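Local coordinates for protein malate dehydrogenase (Entamoeba histolytica, PDB 3I0P) that probably catalyses the NAD-dependent interconversion of malate and oxaloacetate as a two-subunit enzyme of the malate/L-lactate dehydrogenase family, at residues 20-25 and 53-58; 57-62 and 66-71; 205-210 and 219-224. All blocks are in the same frame, centred on the assembly; numbering follows the deposited sequence.

Contact 1 (20-25 and 53-58)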
ATOM      1  N   GLN A  20      22.079  28.462  -4.071  1.00 23.77           N
ATOM      2  CA  GLN A  20      23.369  29.070  -4.401  1.00 23.58           C
ATOM      3  C   GLN A  20      24.509  28.057  -4.290  1.00 23.66           C
ATOM      4  O   GLN A  20      25.374  27.997  -5.164  1.00 23.86           O
ATOM      5  CB  GLN A  20      23.661  30.315  -3.558  1.00 23.52           C
ATOM      6  CG  GLN A  20      22.668  31.480  -3.718  1.00 23.07           C
ATOM      7  CD  GLN A  20      22.554  32.033  -5.140  1.00 22.25           C
ATOM      8  OE1 GLN A  20      23.533  32.100  -5.891  1.00 20.53           O
ATOM      9  NE2 GLN A  20      21.341  32.456  -5.501  1.00 22.11           N
ATOM     10  N   VAL A  21      24.502  27.247  -3.236  1.00 23.44           N
ATOM     11  CA  VAL A  21      25.550  26.244  -3.061  1.00 23.62           C
ATOM     12  C   VAL A  21      25.519  25.178  -4.175  1.00 24.07           C
ATOM     13  O   VAL A  21      26.575  24.678  -4.607  1.00 24.35           O
ATOM     14  CB  VAL A  21      25.512  25.599  -1.656  1.00 23.47           C
ATOM     15  CG1 VAL A  21      26.621  24.562  -1.505  1.00 23.22           C
ATOM     16  CG2 VAL A  21      25.648  26.663  -0.584  1.00 22.23           C
ATOM     17  N   LEU A  22      24.318  24.855  -4.649  1.00 24.06           N
ATOM     18  CA  LEU A  22      24.160  23.878  -5.725  1.00 24.19           C
ATOM     19  C   LEU A  22      24.661  24.420  -7.059  1.00 24.47           C
ATOM     20  O   LEU A  22      25.198  23.673  -7.873  1.00 24.51           O
ATOM     21  CB  LEU A  22      22.705  23.417  -5.836  1.00 24.09           C
ATOM     22  CG  LEU A  22      22.201  22.403  -4.806  1.00 23.75           C
ATOM     23  CD1 LEU A  22      20.675  22.426  -4.713  1.00 22.86           C
ATOM     24  CD2 LEU A  22      22.714  21.005  -5.139  1.00 23.85           C
ATOM     25  N   LEU A  23      24.483  25.721  -7.280  1.00 24.92           N
ATOM     26  CA  LEU A  23      25.076  26.390  -8.436  1.00 25.20           C
ATOM     27  C   LEU A  23      26.596  26.375  -8.337  1.00 25.50           C
ATOM     28  O   LEU A  23      27.276  26.008  -9.296  1.00 25.95           O
ATOM     29  CB  LEU A  23      24.585  27.826  -8.551  1.00 24.97           C
ATOM     30  CG  LEU A  23      23.136  28.021  -8.977  1.00 25.30           C
ATOM     31  CD1 LEU A  23      22.767  29.499  -8.944  1.00 24.31           C
ATOM     32  CD2 LEU A  23      22.897  27.421 -10.358  1.00 25.51           C
ATOM     33  N   LYS A  24      27.116  26.744  -7.168  1.00 25.68           N
ATOM     34  CA  LYS A  24      28.559  26.822  -6.942  1.00 25.95           C
ATOM     35  C   LYS A  24      29.280  25.506  -7.192  1.00 26.00           C
ATOM     36  O   LYS A  24      30.401  25.524  -7.686  1.00 26.12           O
ATOM     37  CB  LYS A  24      28.878  27.332  -5.537  1.00 25.95           C
ATOM     38  CG  LYS A  24      28.508  28.786  -5.303  1.00 26.26           C
ATOM     39  CD  LYS A  24      29.405  29.756  -6.059  1.00 27.22           C
ATOM     40  CE  LYS A  24      28.972  31.186  -5.772  1.00 28.63           C
ATOM     41  NZ  LYS A  24      29.952  32.182  -6.244  1.00 29.17           N
ATOM     42  N   VAL A  25      28.641  24.381  -6.856  1.00 26.10           N
ATOM     43  CA  VAL A  25      29.232  23.045  -7.094  1.00 25.85           C
ATOM     44  C   VAL A  25      28.906  22.500  -8.487  1.00 25.69           C
ATOM     45  O   VAL A  25      29.109  21.315  -8.765  1.00 25.87           O
ATOM     46  CB  VAL A  25      28.849  22.009  -6.010  1.00 25.88           C
ATOM     47  CG1 VAL A  25      29.326  22.470  -4.637  1.00 26.24           C
ATOM     48  CG2 VAL A  25      27.347  21.752  -6.005  1.00 26.17           C
ATOM     49  N   GLN A  53      19.216  19.552   6.944  1.00 25.15           N
ATOM     50  CA  GLN A  53      19.986  18.803   7.961  1.00 25.41           C
ATOM     51  C   GLN A  53      20.756  17.630   7.363  1.00 25.66           C
ATOM     52  O   GLN A  53      21.496  16.925   8.060  1.00 25.46           O
ATOM     53  CB  GLN A  53      19.084  18.331   9.101  1.00 25.24           C
ATOM     54  CG  GLN A  53      18.496  19.481   9.891  1.00 25.96           C
ATOM     55  CD  GLN A  53      17.607  19.043  11.041  1.00 27.56           C
ATOM     56  OE1 GLN A  53      16.564  19.659  11.299  1.00 27.98           O
ATOM     57  NE2 GLN A  53      18.014  17.983  11.748  1.00 27.93           N
ATOM     58  N   ARG A  54      20.596  17.460   6.056  1.00 25.86           N
ATOM     59  CA  ARG A  54      21.195  16.361   5.335  1.00 26.25           C
ATOM     60  C   ARG A  54      21.800  16.891   4.044  1.00 25.85           C
ATOM     61  O   ARG A  54      22.330  16.138   3.238  1.00 25.96           O
ATOM     62  CB  ARG A  54      20.111  15.329   5.040  1.00 26.67           C
ATOM     63  CG  ARG A  54      20.548  13.882   5.115  1.00 29.83           C
ATOM     64  CD  ARG A  54      21.368  13.550   6.368  1.00 34.24           C
ATOM     65  NE  ARG A  54      20.558  13.520   7.581  1.00 37.86           N
ATOM     66  CZ  ARG A  54      21.067  13.505   8.809  1.00 40.60           C
ATOM     67  NH1 ARG A  54      22.384  13.519   8.974  1.00 42.61           N
ATOM     68  NH2 ARG A  54      20.268  13.478   9.876  1.00 41.00           N
ATOM     69  N   PHE A  55      21.730  18.203   3.863  1.00 25.59           N
ATOM     70  CA  PHE A  55      22.194  18.851   2.647  1.00 25.52           C
ATOM     71  C   PHE A  55      23.653  18.532   2.374  1.00 25.91           C
ATOM     72  O   PHE A  55      23.990  18.041   1.291  1.00 26.11           O
ATOM     73  CB  PHE A  55      21.988  20.366   2.754  1.00 25.46           C
ATOM     74  CG  PHE A  55      22.330  21.128   1.509  1.00 24.11           C
ATOM     75  CD1 PHE A  55      21.777  20.774   0.283  1.00 23.32           C
ATOM     76  CD2 PHE A  55      23.174  22.226   1.574  1.00 23.19           C
ATOM     77  CE1 PHE A  55      22.082  21.488  -0.870  1.00 22.89           C
ATOM     78  CE2 PHE A  55      23.484  22.951   0.439  1.00 23.17           C
ATOM     79  CZ  PHE A  55      22.933  22.588  -0.790  1.00 23.27           C
ATOM     80  N   LYS A  56      24.509  18.784   3.364  1.00 26.11           N
ATOM     81  CA  LYS A  56      25.944  18.604   3.190  1.00 26.39           C
ATOM     82  C   LYS A  56      26.376  17.152   2.914  1.00 26.48           C
ATOM     83  O   LYS A  56      27.049  16.885   1.909  1.00 26.52           O
ATOM     84  CB  LYS A  56      26.743  19.176   4.358  1.00 26.33           C
ATOM     85  CG  LYS A  56      28.194  19.390   3.972  1.00 27.01           C
ATOM     86  CD  LYS A  56      29.099  19.667   5.149  1.00 28.73           C
ATOM     87  CE  LYS A  56      30.556  19.361   4.772  1.00 29.91           C
ATOM     88  NZ  LYS A  56      30.865  17.899   4.789  1.00 28.76           N
ATOM     89  N   THR A  57      26.001  16.231   3.803  1.00 26.17           N
ATOM     90  CA  THR A  57      26.512  14.859   3.721  1.00 25.90           C
ATOM     91  C   THR A  57      25.851  14.012   2.633  1.00 25.23           C
ATOM     92  O   THR A  57      26.517  13.186   2.011  1.00 25.54           O
ATOM     93  CB  THR A  57      26.410  14.119   5.060  1.00 25.97           C
ATOM     94  OG1 THR A  57      25.039  14.049   5.455  1.00 27.75           O
ATOM     95  CG2 THR A  57      27.220  14.836   6.144  1.00 26.28           C
ATOM     96  N   VAL A  58      24.558  14.217   2.392  1.00 24.26           N
ATOM     97  CA  VAL A  58      23.822  13.346   1.468  1.00 23.29           C
ATOM     98  C   VAL A  58      23.832  13.862   0.026  1.00 23.05           C
ATOM     99  O   VAL A  58      23.630  13.095  -0.921  1.00 22.93           O
ATOM    100  CB  VAL A  58      22.392  13.016   2.014  1.00 23.13           C
ATOM    101  CG1 VAL A  58      21.538  12.263   1.002  1.00 21.59           C
ATOM    102  CG2 VAL A  58      22.514  12.213   3.299  1.00 22.29           C
TER

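Contact 2 (57-62 and 66-71)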
ATOM      1  N   THR A  57      26.001  16.231   3.803  1.00 26.17           N
ATOM      2  CA  THR A  57      26.512  14.859   3.721  1.00 25.90           C
ATOM      3  C   THR A  57      25.851  14.012   2.633  1.00 25.23           C
ATOM      4  O   THR A  57      26.517  13.186   2.011  1.00 25.54           O
ATOM      5  CB  THR A  57      26.410  14.119   5.060  1.00 25.97           C
ATOM      6  OG1 THR A  57      25.039  14.049   5.455  1.00 27.75           O
ATOM      7  CG2 THR A  57      27.220  14.836   6.144  1.00 26.28           C
ATOM      8  N   VAL A  58      24.558  14.217   2.392  1.00 24.26           N
ATOM      9  CA  VAL A  58      23.822  13.346   1.468  1.00 23.29           C
ATOM     10  C   VAL A  58      23.832  13.862   0.026  1.00 23.05           C
ATOM     11  O   VAL A  58      23.630  13.095  -0.921  1.00 22.93           O
ATOM     12  CB  VAL A  58      22.392  13.016   2.014  1.00 23.13           C
ATOM     13  CG1 VAL A  58      21.538  12.263   1.002  1.00 21.59           C
ATOM     14  CG2 VAL A  58      22.514  12.213   3.299  1.00 22.29           C
ATOM     15  N   TYR A  59      24.109  15.151  -0.143  1.00 22.68           N
ATOM     16  CA  TYR A  59      24.123  15.746  -1.478  1.00 22.45           C
ATOM     17  C   TYR A  59      25.464  16.385  -1.866  1.00 22.49           C
ATOM     18  O   TYR A  59      26.107  15.924  -2.815  1.00 22.06           O
ATOM     19  CB  TYR A  59      22.927  16.689  -1.669  1.00 21.99           C
ATOM     20  CG  TYR A  59      21.621  15.959  -1.436  1.00 22.38           C
ATOM     21  CD1 TYR A  59      21.103  15.090  -2.402  1.00 21.41           C
ATOM     22  CD2 TYR A  59      20.924  16.090  -0.226  1.00 21.46           C
ATOM     23  CE1 TYR A  59      19.920  14.392  -2.176  1.00 20.71           C
ATOM     24  CE2 TYR A  59      19.740  15.394  -0.001  1.00 20.01           C
ATOM     25  CZ  TYR A  59      19.241  14.556  -0.982  1.00 20.46           C
ATOM     26  OH  TYR A  59      18.074  13.863  -0.764  1.00 20.49           O
ATOM     27  N   ILE A  60      25.890  17.409  -1.121  1.00 22.65           N
ATOM     28  CA  ILE A  60      27.112  18.152  -1.452  1.00 22.80           C
ATOM     29  C   ILE A  60      28.358  17.261  -1.405  1.00 23.25           C
ATOM     30  O   ILE A  60      29.106  17.188  -2.373  1.00 23.16           O
ATOM     31  CB  ILE A  60      27.271  19.459  -0.613  1.00 22.83           C
ATOM     32  CG1 ILE A  60      25.984  20.312  -0.676  1.00 22.66           C
ATOM     33  CG2 ILE A  60      28.486  20.283  -1.084  1.00 21.92           C
ATOM     34  CD1 ILE A  60      25.517  20.697  -2.087  1.00 22.59           C
ATOM     35  N   ASP A  61      28.559  16.561  -0.297  1.00 24.05           N
ATOM     36  CA  ASP A  61      29.674  15.627  -0.172  1.00 25.22           C
ATOM     37  C   ASP A  61      29.667  14.563  -1.266  1.00 25.66           C
ATOM     38  O   ASP A  61      30.717  14.036  -1.642  1.00 26.05           O
ATOM     39  CB  ASP A  61      29.634  14.920   1.182  1.00 25.69           C
ATOM     40  CG  ASP A  61      30.132  15.791   2.331  1.00 26.61           C
ATOM     41  OD1 ASP A  61      30.561  16.949   2.099  1.00 27.07           O
ATOM     42  OD2 ASP A  61      30.085  15.293   3.480  1.00 28.11           O
ATOM     43  N   ARG A  62      28.481  14.236  -1.767  1.00 25.85           N
ATOM     44  CA  ARG A  62      28.363  13.171  -2.745  1.00 25.62           C
ATOM     45  C   ARG A  62      28.658  13.679  -4.151  1.00 25.94           C
ATOM     46  O   ARG A  62      29.270  12.963  -4.949  1.00 26.21           O
ATOM     47  CB  ARG A  62      27.008  12.475  -2.637  1.00 25.31           C
ATOM     48  CG  ARG A  62      26.815  11.802  -1.302  1.00 24.30           C
ATOM     49  CD  ARG A  62      25.850  10.641  -1.410  1.00 24.74           C
ATOM     50  NE  ARG A  62      25.591  10.013  -0.113  1.00 24.79           N
ATOM     51  CZ  ARG A  62      24.525   9.264   0.156  1.00 24.04           C
ATOM     52  NH1 ARG A  62      23.610   9.050  -0.776  1.00 24.92           N
ATOM     53  NH2 ARG A  62      24.369   8.734   1.356  1.00 23.48           N
ATOM     54  N   GLY A  66      31.818  12.586  -6.664  1.00 26.91           N
ATOM     55  CA  GLY A  66      31.395  12.140  -8.005  1.00 26.34           C
ATOM     56  C   GLY A  66      30.216  11.172  -8.065  1.00 25.93           C
ATOM     57  O   GLY A  66      29.959  10.573  -9.108  1.00 25.81           O
ATOM     58  N   MET A  67      29.489  11.046  -6.952  1.00 25.47           N
ATOM     59  CA  MET A  67      28.371  10.104  -6.818  1.00 25.05           C
ATOM     60  C   MET A  67      27.064  10.578  -7.472  1.00 24.71           C
ATOM     61  O   MET A  67      26.139   9.790  -7.688  1.00 25.17           O
ATOM     62  CB  MET A  67      28.123   9.787  -5.341  1.00 24.95           C
ATOM     63  CG  MET A  67      29.333   9.249  -4.633  1.00 24.52           C
ATOM     64  SD  MET A  67      29.070   9.047  -2.863  1.00 26.43           S
ATOM     65  CE  MET A  67      28.014   7.607  -2.780  1.00 24.58           C
ATOM     66  N   ILE A  68      26.993  11.864  -7.777  1.00 23.85           N
ATOM     67  CA  ILE A  68      25.848  12.439  -8.446  1.00 23.28           C
ATOM     68  C   ILE A  68      26.419  13.256  -9.589  1.00 23.23           C
ATOM     69  O   ILE A  68      27.448  13.904  -9.420  1.00 23.15           O
ATOM     70  CB  ILE A  68      25.040  13.356  -7.481  1.00 23.06           C
ATOM     71  CG1 ILE A  68      24.498  12.560  -6.295  1.00 22.78           C
ATOM     72  CG2 ILE A  68      23.891  14.048  -8.190  1.00 23.19           C
ATOM     73  CD1 ILE A  68      24.117  13.420  -5.092  1.00 21.55           C
ATOM     74  N   ASN A  69      25.765  13.213 -10.745  1.00 23.35           N
ATOM     75  CA  ASN A  69      26.054  14.138 -11.831  1.00 23.80           C
ATOM     76  C   ASN A  69      25.071  15.309 -11.783  1.00 24.21           C
ATOM     77  O   ASN A  69      23.905  15.163 -12.159  1.00 24.43           O
ATOM     78  CB  ASN A  69      25.994  13.415 -13.182  1.00 23.89           C
ATOM     79  CG  ASN A  69      26.279  14.332 -14.372  1.00 24.26           C
ATOM     80  OD1 ASN A  69      26.425  15.550 -14.231  1.00 26.18           O
ATOM     81  ND2 ASN A  69      26.343  13.741 -15.556  1.00 23.65           N
ATOM     82  N   PRO A  70      25.537  16.483 -11.327  1.00 24.50           N
ATOM     83  CA  PRO A  70      24.608  17.583 -11.044  1.00 24.63           C
ATOM     84  C   PRO A  70      24.060  18.340 -12.269  1.00 25.07           C
ATOM     85  O   PRO A  70      23.137  19.153 -12.117  1.00 24.90           O
ATOM     86  CB  PRO A  70      25.432  18.508 -10.147  1.00 24.53           C
ATOM     87  CG  PRO A  70      26.839  18.294 -10.584  1.00 24.62           C
ATOM     88  CD  PRO A  70      26.933  16.838 -11.004  1.00 24.57           C
ATOM     89  N   THR A  71      24.615  18.086 -13.459  1.00 25.58           N
ATOM     90  CA  THR A  71      24.098  18.706 -14.699  1.00 25.99           C
ATOM     91  C   THR A  71      23.278  17.730 -15.530  1.00 26.19           C
ATOM     92  O   THR A  71      22.790  18.077 -16.606  1.00 26.29           O
ATOM     93  CB  THR A  71      25.219  19.314 -15.609  1.00 26.02           C
ATOM     94  OG1 THR A  71      26.166  18.303 -15.963  1.00 26.09           O
ATOM     95  CG2 THR A  71      25.931  20.465 -14.927  1.00 25.71           C
TER

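Contact 3 (205-210 and 219-224)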
ATOM      1  N   SER A 205      10.424  -2.106  18.859  1.00 45.18           N
ATOM      2  CA  SER A 205       9.882  -2.730  17.678  1.00 44.20           C
ATOM      3  C   SER A 205      10.598  -2.348  16.402  1.00 43.41           C
ATOM      4  O   SER A 205      10.502  -3.048  15.444  1.00 43.24           O
ATOM      5  CB  SER A 205       8.385  -2.446  17.538  1.00 44.34           C
ATOM      6  OG  SER A 205       8.108  -1.074  17.582  1.00 44.04           O
ATOM      7  N   TRP A 206      11.318  -1.246  16.398  1.00 42.18           N
ATOM      8  CA  TRP A 206      11.920  -0.760  15.178  1.00 41.35           C
ATOM      9  C   TRP A 206      13.029  -1.615  14.580  1.00 41.31           C
ATOM     10  O   TRP A 206      13.115  -1.793  13.400  1.00 41.26           O
ATOM     11  CB  TRP A 206      12.394   0.664  15.360  1.00 40.88           C
ATOM     12  CG  TRP A 206      11.345   1.561  15.784  1.00 39.66           C
ATOM     13  CD1 TRP A 206      10.057   1.282  15.884  1.00 38.59           C
ATOM     14  CD2 TRP A 206      11.490   2.906  16.171  1.00 38.76           C
ATOM     15  NE1 TRP A 206       9.368   2.352  16.313  1.00 37.91           N
ATOM     16  CE2 TRP A 206      10.236   3.376  16.494  1.00 37.90           C
ATOM     17  CE3 TRP A 206      12.568   3.768  16.272  1.00 38.42           C
ATOM     18  CZ2 TRP A 206      10.028   4.646  16.913  1.00 37.90           C
ATOM     19  CZ3 TRP A 206      12.351   5.019  16.663  1.00 37.39           C
ATOM     20  CH2 TRP A 206      11.107   5.450  16.992  1.00 37.98           C
ATOM     21  N   ALA A 207      13.888  -2.149  15.407  1.00 41.24           N
ATOM     22  CA  ALA A 207      15.078  -2.834  14.908  1.00 41.01           C
ATOM     23  C   ALA A 207      15.560  -3.951  15.831  1.00 40.97           C
ATOM     24  O   ALA A 207      15.105  -4.081  16.967  1.00 40.85           O
ATOM     25  CB  ALA A 207      16.189  -1.833  14.661  1.00 41.03           C
ATOM     26  N   SER A 208      16.482  -4.763  15.319  1.00 41.01           N
ATOM     27  CA  SER A 208      17.037  -5.885  16.058  1.00 40.93           C
ATOM     28  C   SER A 208      18.481  -6.150  15.651  1.00 41.43           C
ATOM     29  O   SER A 208      18.879  -5.866  14.515  1.00 41.41           O
ATOM     30  CB  SER A 208      16.188  -7.143  15.851  1.00 40.67           C
ATOM     31  OG  SER A 208      14.963  -7.056  16.558  1.00 39.65           O
ATOM     32  N   MET A 209      19.271  -6.667  16.591  1.00 41.95           N
ATOM     33  CA  MET A 209      20.617  -7.137  16.290  1.00 42.59           C
ATOM     34  C   MET A 209      20.467  -8.497  15.630  1.00 42.84           C
ATOM     35  O   MET A 209      19.427  -9.132  15.770  1.00 42.90           O
ATOM     36  CB  MET A 209      21.464  -7.251  17.567  1.00 42.65           C
ATOM     37  CG  MET A 209      21.967  -5.915  18.167  1.00 43.14           C
ATOM     38  SD  MET A 209      23.201  -4.992  17.197  1.00 44.25           S
ATOM     39  CE  MET A 209      24.475  -6.226  16.908  1.00 42.65           C
ATOM     40  N   LYS A 210      21.488  -8.932  14.896  1.00 43.40           N
ATOM     41  CA  LYS A 210      21.523 -10.291  14.362  1.00 44.05           C
ATOM     42  C   LYS A 210      21.129 -11.254  15.482  1.00 44.56           C
ATOM     43  O   LYS A 210      21.614 -11.131  16.613  1.00 44.61           O
ATOM     44  CB  LYS A 210      22.924 -10.616  13.838  1.00 44.05           C
ATOM     45  CG  LYS A 210      23.099 -12.008  13.248  1.00 44.09           C
ATOM     46  CD  LYS A 210      22.958 -11.999  11.755  1.00 44.71           C
ATOM     47  CE  LYS A 210      23.443 -13.302  11.163  1.00 45.97           C
ATOM     48  NZ  LYS A 210      23.402 -13.242   9.676  1.00 46.99           N
ATOM     49  N   LYS A 219      22.612   3.783  17.821  1.00 47.60           N
ATOM     50  CA  LYS A 219      23.944   3.612  17.219  1.00 47.49           C
ATOM     51  C   LYS A 219      24.206   2.175  16.754  1.00 47.30           C
ATOM     52  O   LYS A 219      24.885   1.960  15.743  1.00 47.15           O
ATOM     53  CB  LYS A 219      25.057   4.093  18.168  1.00 47.47           C
ATOM     54  N   GLU A 220      23.660   1.209  17.491  1.00 47.24           N
ATOM     55  CA  GLU A 220      23.865  -0.214  17.207  1.00 47.41           C
ATOM     56  C   GLU A 220      23.379  -0.612  15.811  1.00 47.12           C
ATOM     57  O   GLU A 220      24.086  -1.314  15.076  1.00 47.04           O
ATOM     58  CB  GLU A 220      23.191  -1.083  18.270  1.00 47.78           C
ATOM     59  CG  GLU A 220      23.935  -1.147  19.612  1.00 49.36           C
ATOM     60  CD  GLU A 220      23.521  -2.356  20.461  1.00 51.34           C
ATOM     61  OE1 GLU A 220      22.325  -2.460  20.841  1.00 51.81           O
ATOM     62  OE2 GLU A 220      24.402  -3.200  20.747  1.00 51.56           O
ATOM     63  N   LEU A 221      22.178  -0.150  15.453  1.00 46.66           N
ATOM     64  CA  LEU A 221      21.619  -0.388  14.124  1.00 46.03           C
ATOM     65  C   LEU A 221      22.453   0.273  13.025  1.00 45.80           C
ATOM     66  O   LEU A 221      22.842  -0.381  12.051  1.00 45.63           O
ATOM     67  CB  LEU A 221      20.172   0.111  14.033  1.00 45.89           C
ATOM     68  CG  LEU A 221      19.664   0.007  12.592  1.00 45.12           C
ATOM     69  CD1 LEU A 221      18.962  -1.317  12.369  1.00 44.18           C
ATOM     70  CD2 LEU A 221      18.785   1.173  12.206  1.00 44.14           C
ATOM     71  N   LEU A 222      22.718   1.568  13.196  1.00 45.36           N
ATOM     72  CA  LEU A 222      23.408   2.367  12.186  1.00 45.13           C
ATOM     73  C   LEU A 222      24.782   1.831  11.803  1.00 45.23           C
ATOM     74  O   LEU A 222      25.199   1.949  10.649  1.00 45.41           O
ATOM     75  CB  LEU A 222      23.528   3.816  12.645  1.00 44.92           C
ATOM     76  CG  LEU A 222      22.210   4.581  12.716  1.00 44.58           C
ATOM     77  CD1 LEU A 222      22.408   5.886  13.458  1.00 44.13           C
ATOM     78  CD2 LEU A 222      21.649   4.820  11.310  1.00 44.28           C
ATOM     79  N   GLU A 223      25.475   1.245  12.776  1.00 45.23           N
ATOM     80  CA  GLU A 223      26.832   0.747  12.564  1.00 45.35           C
ATOM     81  C   GLU A 223      26.859  -0.672  12.019  1.00 44.69           C
ATOM     82  O   GLU A 223      27.750  -1.019  11.234  1.00 44.74           O
ATOM     83  CB  GLU A 223      27.640   0.820  13.863  1.00 45.76           C
ATOM     84  CG  GLU A 223      28.347   2.155  14.087  1.00 47.62           C
ATOM     85  CD  GLU A 223      28.830   2.336  15.524  1.00 50.26           C
ATOM     86  OE1 GLU A 223      28.844   3.501  15.996  1.00 51.15           O
ATOM     87  OE2 GLU A 223      29.186   1.320  16.177  1.00 50.49           O
ATOM     88  N   ASN A 224      25.880  -1.481  12.439  1.00 43.83           N
ATOM     89  CA  ASN A 224      25.866  -2.913  12.150  1.00 42.63           C
ATOM     90  C   ASN A 224      25.060  -3.322  10.921  1.00 42.23           C
ATOM     91  O   ASN A 224      25.342  -4.368  10.323  1.00 42.28           O
ATOM     92  CB  ASN A 224      25.408  -3.700  13.380  1.00 42.58           C
ATOM     93  CG  ASN A 224      26.409  -3.635  14.527  1.00 41.81           C
ATOM     94  OD1 ASN A 224      27.571  -4.004  14.373  1.00 41.22           O
ATOM     95  ND2 ASN A 224      25.956  -3.173  15.685  1.00 40.91           N
TER

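Contact 1 (20-25 and 53-58)
The benzyl group of Phe55 reaches across to Val21 and Leu22, joining helix 55-64 to the last turns of helix 11-24 in a helix-to-helix contact that is apolar throughout. It illustrates how one aromatic residue can bridge two helices whose backbones remain well apart: the closest pair of CA atoms, those of Val21 and Lys56, is separated by 9.9 Å. Phe55 meets both partners with the far rim of its ring. Val21 CB lies in the ring plane at the edge, 3.9 Å from Phe55 CE2, while the branch carbon CG of Leu22 sits near the same plane, 4.0 Å from Phe55 CE1. Phe55 CZ therefore points between the two aliphatic side chains. What positions the ring is first its own torsion: CG stands anti to the backbone N (chi1 -175°), which sends the ring out from the first turn of its helix toward the neighbouring one. That turn is of the wider pi type and follows Arg54 at the N-cap position. Ile60, from the same helix, lies over one face of the Phe55 ring and also touches Val21, and helix 29-45 adds Leu39 against Phe55 and Ala32 and Val35 against Leu22. All three residues of the contact are buried. Helix 11-24 ends close by: Val25 is the first residue to leave helical geometry, although its backbone N still donates to Val21 O over 3.1 Å, and Ser27 OG is hydrogen-bonded to Leu22 O.

Contact 2 (57-62 and 66-71)
Arg62 O receives the backbone N of Met67 in a 2.8 Å hydrogen bond, the 6-to-1 link of a Schellman motif that ends helix 55-64. Gly66 is its C-prime residue, with a positive phi of 64°, and its own N pairs with Ile63 O to complete the motif. The case shows a helix end and the loop after it held by one backbone bond and by side chains packed on Arg62. Among the polar interactions, the Met67 bond is moderately bent (151° at the hydrogen), with the donor tilted from the carbonyl plane. Further along, Asn69 OD1 accepts from Thr71 N in an Asx turn, and Met67 O and the backbone of Asn69 are tied to Asn90.

The apolar contacts gather round Arg62. Met67 SD rests 3.9 Å from Arg62 CD, against the aliphatic shaft of an arginine extended from CG to NE. A bend at the last torsion of the methionine (chi3 74°) keeps its CE methyl beside that shaft as well. The delta methyl of Ile68 reaches further back along the helix, with Ile68 CD1 3.9 Å from Arg62 CB and 4.4 Å from Tyr59 CD1.

Within the helix, Val58 CG1 lies over one face of the Tyr59 ring and one face of the Arg62 guanidinium, in both cases offset toward the rim. The Tyr59 side chain comes within about 7 Å of bound NAD, and its OH is hydrogen-bonded to His123 ND1.

Contact 3 (205-210 and 219-224)
The carboxamide of Asn224 is the flat group that Met209 meets. Met209 SD and CE lie to one side of the amide plane, at the nitrogen end, and CE is 3.6 Å from Asn224 ND2. To the other side of that plane sits Glu220 O, one turn back along the helix, which accepts from Asn224 ND2 at 2.7 Å. The bond is strongly bent (131° at the hydrogen), with the acceptor out of the amide plane; even so, it helps to fix the rotation of the group. The same carbonyl oxygen also takes the backbone N of Asn224, so a single acceptor serves two donors of one residue. Another flat group, the carboxylate of Glu220, brings OE2 to 4.2 Å from Met209 SD, while Glu220 CB also borders the sulfur. The methionine crosses Glu220 at about a right angle, and bends at chi2 (-68°) and chi3 turn its thioether toward the helix.

These side chains join strand 207-209 to helix 218-224, which lies in the connection between that strand and its antiparallel partner 230-232. The helix segment passes over the strand with its axis 8.7 Å away at a crossing angle of 68°, an example of a helix folding back onto the small sheet whose strands it links. At the other end of the contact the packing is apolar: Ala207 CB faces Leu221 CD1 at 3.6 Å, with the aromatic Phe192 of helix 189-197 against both residues and Leu232 against the leucine. The strand side also borders the dimer interface, where Trp206 NE1 is hydrogen-bonded to Val241 O of the second subunit and Lys210 NZ forms a salt bridge with Asp315 of that subunit.

Overall arrangement
Contacts 1 and 2 are neighbours, their centres 8 Å apart, and both are built on helix 55-64: residues 53-58 bring its start against helix 11-24, while residues 57-62 carry its course on toward the loop before strand 75-79. Thr57 and Val58 belong to both, and the salt bridge from Lys56 to Asp61 spans them. Contact 3 follows much later in the chain and lies apart, its centre 29 Å from that of contact 1 and 27 Å from that of contact 2, on a two-stranded sheet near the second subunit. Helix 55-64 thus brings the Tyr59 side chain to about 7 Å from bound NAD; that of Leu221, in contact 3, is about 12 Å away.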